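Emp46p (Saccharomyces cerevisiae, PDB 2A6V) is a cargo receptor with a legume-lectin-like carbohydrate recognition domain, here in its potassium-bound form, and is involved in the secretion of glycoproteins. Local coordinates at residues A[6-9]-A[10-13]; A[35-39]-A[40-44]. All coordinates share one frame; numbering follows the deposited sequence.

Both contacts are local, each within one continuous stretch, and both lie along strand 209-218 of the lectin beta sandwich. Interaction 1 is a surface turn near the N-terminus, held mainly by polar bonds, two of them converging on the Asn8 carbonyl, with a water joining its ends. Interaction 2, partly buried, is the hairpin at the sheet edge: paired backbones, an apolar face around Phe42 and a polar one around Arg41. Their centres are about 19 Å apart, yet they touch where Leu13 CD2 packs 3.8 Å from Phe42 CE2, so the chain leaving the turn meets the apolar side of the hairpin.

Interaction 1. Residues A[6-9]-A[10-13]; sequences KWNK and GYSL
A short 3-10 turn at Lys9 and Gly10 bends the N-terminal segment of the lectin domain sharply, and the carbonyl of Asn8 is its focus. Asn8 O accepts two bonds from opposite faces of its carbonyl plane: Tyr11 N gives the i to i+3 bond of the turn at 3.1 Å, and the hydroxyl Ser12 OG donates to Asn8 O at 2.7 Å. Both donors stand more than 50° out of that plane, which shows the oxygen gripped from its two sides. A second i to i+3 bond, Ser12 N to Lys9 O at 3.3 Å, continues the turn.

The Asn8 side chain reaches forward, alongside the turn. With CG anti to the backbone N, OD1 lies 3.1 Å from Gly10 N, a weak bond with an N-H...O angle of only 121°. The amide runs alongside the Tyr11 ring, its plane turned 80° from the ring plane; OD1 sits at the ring edge, 3.7 Å from Tyr11 CD2. The other ends of this pair are held from outside, Asn8 ND2 by Asp219 and Tyr11 OH by the Glu59 carbonyl.

Trp7 CD1 approaches Ser12 OG at 3.6 Å, and the same hydroxyl also bonds Leu217. A water bridges the two limbs, accepting from Trp7 NE1 at 2.8 Å and donating to Leu13 O. Together with backbone bonds between Asn8 and Leu217 and between Leu13 and Met215, the arrangement is that of a short 3-10 turn anchored along an edge of strand 209-218 in the beta sandwich.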
ATOM      1  N   LYS A   6      -7.453  13.625 -15.571  1.00 31.38           N
ATOM      2  CA  LYS A   6      -8.002  12.263 -15.341  1.00 30.74           C
ATOM      3  C   LYS A   6      -7.727  11.770 -13.912  1.00 29.68           C
ATOM      4  O   LYS A   6      -8.657  11.396 -13.202  1.00 29.79           O
ATOM      5  CB  LYS A   6      -7.450  11.272 -16.375  1.00 31.87           C
ATOM      6  CG  LYS A   6      -8.336  10.040 -16.625  1.00 31.87           C
ATOM      7  CD  LYS A   6      -9.814  10.373 -16.494  1.00 33.76           C
ATOM      8  CE  LYS A   6     -10.700   9.269 -17.008  1.00 34.72           C
ATOM      9  NZ  LYS A   6     -11.348   8.581 -15.855  1.00 36.33           N
ATOM     10  N   TRP A   7      -6.469  11.769 -13.477  1.00 27.48           N
ATOM     11  CA  TRP A   7      -6.223  11.438 -12.082  1.00 26.84           C
ATOM     12  C   TRP A   7      -6.368  12.665 -11.200  1.00 25.08           C
ATOM     13  O   TRP A   7      -6.225  13.805 -11.651  1.00 25.51           O
ATOM     14  CB  TRP A   7      -4.882  10.737 -11.868  1.00 27.29           C
ATOM     15  CG  TRP A   7      -3.691  11.567 -12.162  1.00 29.32           C
ATOM     16  CD1 TRP A   7      -3.100  12.467 -11.327  1.00 31.21           C
ATOM     17  CD2 TRP A   7      -2.922  11.567 -13.362  1.00 33.00           C
ATOM     18  NE1 TRP A   7      -2.017  13.043 -11.943  1.00 32.37           N
ATOM     19  CE2 TRP A   7      -1.882  12.509 -13.196  1.00 33.59           C
ATOM     20  CE3 TRP A   7      -3.007  10.869 -14.577  1.00 35.16           C
ATOM     21  CZ2 TRP A   7      -0.935  12.769 -14.186  1.00 35.53           C
ATOM     22  CZ3 TRP A   7      -2.061  11.130 -15.566  1.00 36.53           C
ATOM     23  CH2 TRP A   7      -1.041  12.074 -15.362  1.00 36.13           C
ATOM     24  N   ASN A   8      -6.689  12.403  -9.944  1.00 22.87           N
ATOM     25  CA  ASN A   8      -6.907  13.415  -8.950  1.00 21.40           C
ATOM     26  C   ASN A   8      -5.554  13.795  -8.375  1.00 21.25           C
ATOM     27  O   ASN A   8      -4.994  13.066  -7.564  1.00 20.33           O
ATOM     28  CB  ASN A   8      -7.833  12.834  -7.881  1.00 21.50           C
ATOM     29  CG  ASN A   8      -8.207  13.832  -6.817  1.00 21.63           C
ATOM     30  OD1 ASN A   8      -7.468  14.779  -6.538  1.00 21.89           O
ATOM     31  ND2 ASN A   8      -9.344  13.606  -6.183  1.00 21.13           N
ATOM     32  N   LYS A   9      -5.032  14.947  -8.796  1.00 21.03           N
ATOM     33  CA  LYS A   9      -3.690  15.398  -8.418  1.00 21.98           C
ATOM     34  C   LYS A   9      -3.521  15.524  -6.926  1.00 21.10           C
ATOM     35  O   LYS A   9      -2.460  15.200  -6.391  1.00 20.72           O
ATOM     36  CB  LYS A   9      -3.368  16.738  -9.078  1.00 22.89           C
ATOM     37  CG  LYS A   9      -3.107  16.625 -10.560  1.00 25.55           C
ATOM     38  CD  LYS A   9      -2.850  17.999 -11.159  1.00 29.05           C
ATOM     39  CE  LYS A   9      -2.102  17.887 -12.471  1.00 31.21           C
ATOM     40  NZ  LYS A   9      -2.880  17.099 -13.454  1.00 32.53           N
ATOM     41  N   GLY A  10      -4.574  15.980  -6.250  1.00 20.64           N
ATOM     42  CA  GLY A  10      -4.545  16.173  -4.808  1.00 20.17           C
ATOM     43  C   GLY A  10      -4.350  14.908  -3.987  1.00 19.72           C
ATOM     44  O   GLY A  10      -3.867  14.970  -2.861  1.00 20.39           O
ATOM     45  N   TYR A  11      -4.727  13.762  -4.554  1.00 18.40           N
ATOM     46  CA  TYR A  11      -4.560  12.475  -3.889  1.00 17.47           C
ATOM     47  C   TYR A  11      -3.630  11.532  -4.661  1.00 16.26           C
ATOM     48  O   TYR A  11      -3.728  10.308  -4.554  1.00 15.74           O
ATOM     49  CB  TYR A  11      -5.933  11.840  -3.716  1.00 17.62           C
ATOM     50  CG  TYR A  11      -6.813  12.550  -2.704  1.00 18.46           C
ATOM     51  CD1 TYR A  11      -6.864  12.116  -1.392  1.00 18.01           C
ATOM     52  CD2 TYR A  11      -7.586  13.642  -3.063  1.00 20.06           C
ATOM     53  CE1 TYR A  11      -7.659  12.756  -0.440  1.00 20.87           C
ATOM     54  CE2 TYR A  11      -8.393  14.290  -2.123  1.00 19.90           C
ATOM     55  CZ  TYR A  11      -8.426  13.840  -0.822  1.00 20.61           C
ATOM     56  OH  TYR A  11      -9.240  14.488   0.098  1.00 23.00           O
ATOM     57  N   SER A  12      -2.713  12.100  -5.428  1.00 15.45           N
ATOM     58  CA  SER A  12      -1.698  11.344  -6.160  1.00 15.18           C
ATOM     59  C   SER A  12      -0.306  11.823  -5.821  1.00 14.79           C
ATOM     60  O   SER A  12      -0.131  12.888  -5.219  1.00 14.86           O
ATOM     61  CB  SER A  12      -1.914  11.468  -7.674  1.00 15.53           C
ATOM     62  OG  SER A  12      -3.222  11.078  -8.054  1.00 14.57           O
ATOM     63  N   LEU A  13       0.686  11.006  -6.123  1.00 14.38           N
ATOM     64  CA  LEU A  13       2.061  11.475  -6.118  1.00 14.36           C
ATOM     65  C   LEU A  13       2.290  12.238  -7.408  1.00 15.31           C
ATOM     66  O   LEU A  13       1.763  11.878  -8.459  1.00 15.91           O
ATOM     67  CB  LEU A  13       3.058  10.315  -6.035  1.00 14.80           C
ATOM     68  CG  LEU A  13       3.287   9.713  -4.655  1.00 14.62           C
ATOM     69  CD1 LEU A  13       4.145   8.447  -4.768  1.00 13.73           C
ATOM     70  CD2 LEU A  13       3.921  10.746  -3.661  1.00 15.70           C
TER
HETATM   71  O   HOH W   1      -0.162  13.793 -10.021  1.00 34.17           O

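Interaction 2. Residues A[35-39]-A[40-44]; sequences VKLEE and GRFVL
Residues 36-38 and 41-43 form a tight beta hairpin closed by a type I' turn from Glu38 to Arg41, at the edge of one sheet of the lectin sandwich. The left-handed backbone at Glu39 and Gly40, both with positive phi, fits this turn.

The backbone bonds set the antiparallel register. Lys36 and Val43 form a hydrogen-bonded pair, with Val43 N 2.9 Å from Lys36 O and Lys36 N reciprocating to Val43 O. Glu38 and Arg41 form the next such pair, Glu38 N reaching Arg41 O at 2.9 Å in a nearly straight bond (176°). Between them Leu37 and Phe42 are a non-hydrogen-bonded pair; beside it Leu37 CA makes a CA-H...O contact with Arg41 O.

Apolar packing occupies the face of Leu37 and Phe42. Leu37 CD1 stands over the centre of the Phe42 ring, 4.3 Å above its plane, while Leu37 CB meets the rim at CE1. Val35 CG2 approaches CD1 of the same ring at 3.7 Å and also touches Leu44 CD2. Beyond the hairpin, Phe42 packs on Leu54 of strand 51-56, in the other sheet.

Polar contacts lie on the opposite face. Arg41 starts with CG between its backbone N and carbonyl carbon (chi1 88°) and bends at chi2, bringing the guanidinium alongside the start of the turn, its edge to Glu38 O. Its NE makes a salt bridge with Glu211, and Val43 CG2 rests over one guanidinium face, offset toward the rim. Glu38 O takes two bonds from opposite faces of its carbonyl plane: Arg41 N at 3.2 Å and, shorter, Arg41 NH1 at 2.9 Å.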
ATOM      1  N   VAL A  35      12.007   6.744   4.716  1.00 14.73           N
ATOM      2  CA  VAL A  35      11.728   6.925   3.299  1.00 15.04           C
ATOM      3  C   VAL A  35      12.506   8.117   2.753  1.00 15.90           C
ATOM      4  O   VAL A  35      12.545   9.181   3.374  1.00 16.00           O
ATOM      5  CB  VAL A  35      10.211   7.063   3.017  1.00 14.71           C
ATOM      6  CG1 VAL A  35       9.632   8.313   3.612  1.00 14.44           C
ATOM      7  CG2 VAL A  35       9.940   7.008   1.518  1.00 14.46           C
ATOM      8  N   LYS A  36      13.144   7.921   1.602  1.00 16.61           N
ATOM      9  CA  LYS A  36      13.862   9.005   0.924  1.00 17.72           C
ATOM     10  C   LYS A  36      13.558   9.016  -0.576  1.00 17.18           C
ATOM     11  O   LYS A  36      13.437   7.963  -1.190  1.00 15.57           O
ATOM     12  CB  LYS A  36      15.352   8.854   1.129  1.00 19.45           C
ATOM     13  CG  LYS A  36      15.920   7.521   0.751  1.00 23.00           C
ATOM     14  CD  LYS A  36      17.473   7.467   0.771  1.00 28.88           C
ATOM     15  CE  LYS A  36      18.101   8.048   2.028  1.00 31.94           C
ATOM     16  NZ  LYS A  36      19.158   7.166   2.636  1.00 34.68           N
ATOM     17  N   LEU A  37      13.432  10.201  -1.152  1.00 17.17           N
ATOM     18  CA  LEU A  37      13.322  10.368  -2.591  1.00 17.60           C
ATOM     19  C   LEU A  37      14.733  10.377  -3.153  1.00 17.82           C
ATOM     20  O   LEU A  37      15.541  11.261  -2.813  1.00 18.78           O
ATOM     21  CB  LEU A  37      12.629  11.676  -2.944  1.00 18.24           C
ATOM     22  CG  LEU A  37      12.444  11.974  -4.425  1.00 19.04           C
ATOM     23  CD1 LEU A  37      11.720  10.839  -5.117  1.00 20.44           C
ATOM     24  CD2 LEU A  37      11.669  13.273  -4.612  1.00 19.97           C
ATOM     25  N   GLU A  38      15.031   9.416  -4.005  1.00 17.30           N
ATOM     26  CA  GLU A  38      16.375   9.211  -4.523  1.00 17.79           C
ATOM     27  C   GLU A  38      16.318   8.879  -6.002  1.00 16.57           C
ATOM     28  O   GLU A  38      15.733   7.862  -6.402  1.00 15.01           O
ATOM     29  CB  GLU A  38      17.038   8.070  -3.768  1.00 18.55           C
ATOM     30  CG  GLU A  38      18.492   7.833  -4.084  1.00 23.69           C
ATOM     31  CD  GLU A  38      19.286   7.650  -2.811  1.00 30.86           C
ATOM     32  OE1 GLU A  38      19.723   6.506  -2.526  1.00 34.53           O
ATOM     33  OE2 GLU A  38      19.420   8.649  -2.066  1.00 34.65           O
ATOM     34  N   GLU A  39      16.938   9.716  -6.833  1.00 16.31           N
ATOM     35  CA  GLU A  39      16.997   9.472  -8.284  1.00 15.86           C
ATOM     36  C   GLU A  39      15.637   9.007  -8.843  1.00 15.10           C
ATOM     37  O   GLU A  39      15.537   7.999  -9.571  1.00 15.15           O
ATOM     38  CB  GLU A  39      18.147   8.510  -8.637  1.00 16.60           C
ATOM     39  CG  GLU A  39      19.553   8.983  -8.247  1.00 18.27           C
ATOM     40  CD  GLU A  39      20.050  10.213  -8.999  1.00 19.74           C
ATOM     41  OE1 GLU A  39      21.193  10.632  -8.718  1.00 21.23           O
ATOM     42  OE2 GLU A  39      19.333  10.766  -9.859  1.00 20.06           O
ATOM     43  N   GLY A  40      14.602   9.767  -8.515  1.00 14.33           N
ATOM     44  CA  GLY A  40      13.315   9.655  -9.164  1.00 14.76           C
ATOM     45  C   GLY A  40      12.342   8.639  -8.581  1.00 14.50           C
ATOM     46  O   GLY A  40      11.274   8.448  -9.148  1.00 14.70           O
ATOM     47  N   ARG A  41      12.698   7.992  -7.478  1.00 14.01           N
ATOM     48  CA  ARG A  41      11.704   7.164  -6.777  1.00 13.80           C
ATOM     49  C   ARG A  41      11.921   7.178  -5.286  1.00 13.41           C
ATOM     50  O   ARG A  41      13.000   7.566  -4.785  1.00 13.10           O
ATOM     51  CB  ARG A  41      11.666   5.736  -7.341  1.00 14.05           C
ATOM     52  CG  ARG A  41      12.599   4.710  -6.756  1.00 17.33           C
ATOM     53  CD  ARG A  41      14.061   5.037  -6.844  1.00 17.33           C
ATOM     54  NE  ARG A  41      14.949   3.943  -6.447  1.00 15.36           N
ATOM     55  CZ  ARG A  41      16.257   4.038  -6.384  1.00 17.78           C
ATOM     56  NH1 ARG A  41      16.859   5.200  -6.592  1.00 18.37           N
ATOM     57  NH2 ARG A  41      16.973   2.973  -6.073  1.00 20.84           N
ATOM     58  N   PHE A  42      10.876   6.826  -4.547  1.00 12.70           N
ATOM     59  CA  PHE A  42      11.000   6.700  -3.116  1.00 12.94           C
ATOM     60  C   PHE A  42      11.548   5.337  -2.738  1.00 12.49           C
ATOM     61  O   PHE A  42      11.108   4.325  -3.255  1.00 13.61           O
ATOM     62  CB  PHE A  42       9.658   6.888  -2.424  1.00 12.81           C
ATOM     63  CG  PHE A  42       9.206   8.316  -2.305  1.00 13.27           C
ATOM     64  CD1 PHE A  42       9.895   9.217  -1.511  1.00 14.04           C
ATOM     65  CD2 PHE A  42       8.070   8.756  -2.968  1.00 15.95           C
ATOM     66  CE1 PHE A  42       9.438  10.550  -1.398  1.00 14.16           C
ATOM     67  CE2 PHE A  42       7.604  10.069  -2.832  1.00 16.96           C
ATOM     68  CZ  PHE A  42       8.286  10.947  -2.058  1.00 16.39           C
ATOM     69  N   VAL A  43      12.537   5.323  -1.871  1.00 12.45           N
ATOM     70  CA  VAL A  43      13.054   4.106  -1.291  1.00 12.20           C
ATOM     71  C   VAL A  43      12.530   4.100   0.149  1.00 12.04           C
ATOM     72  O   VAL A  43      12.939   4.931   0.983  1.00 12.71           O
ATOM     73  CB  VAL A  43      14.587   4.047  -1.332  1.00 12.49           C
ATOM     74  CG1 VAL A  43      15.082   2.753  -0.670  1.00 13.25           C
ATOM     75  CG2 VAL A  43      15.089   4.167  -2.776  1.00 12.88           C
ATOM     76  N   LEU A  44      11.591   3.206   0.429  1.00 12.39           N
ATOM     77  CA  LEU A  44      10.973   3.124   1.745  1.00 11.95           C
ATOM     78  C   LEU A  44      11.947   2.592   2.767  1.00 12.68           C
ATOM     79  O   LEU A  44      11.930   3.052   3.910  1.00 12.84           O
ATOM     80  CB  LEU A  44       9.727   2.220   1.695  1.00 11.57           C
ATOM     81  CG  LEU A  44       8.542   2.725   0.876  1.00 11.73           C
ATOM     82  CD1 LEU A  44       7.535   1.598   0.652  1.00 11.53           C
ATOM     83  CD2 LEU A  44       7.845   3.893   1.552  1.00 13.36           C
TER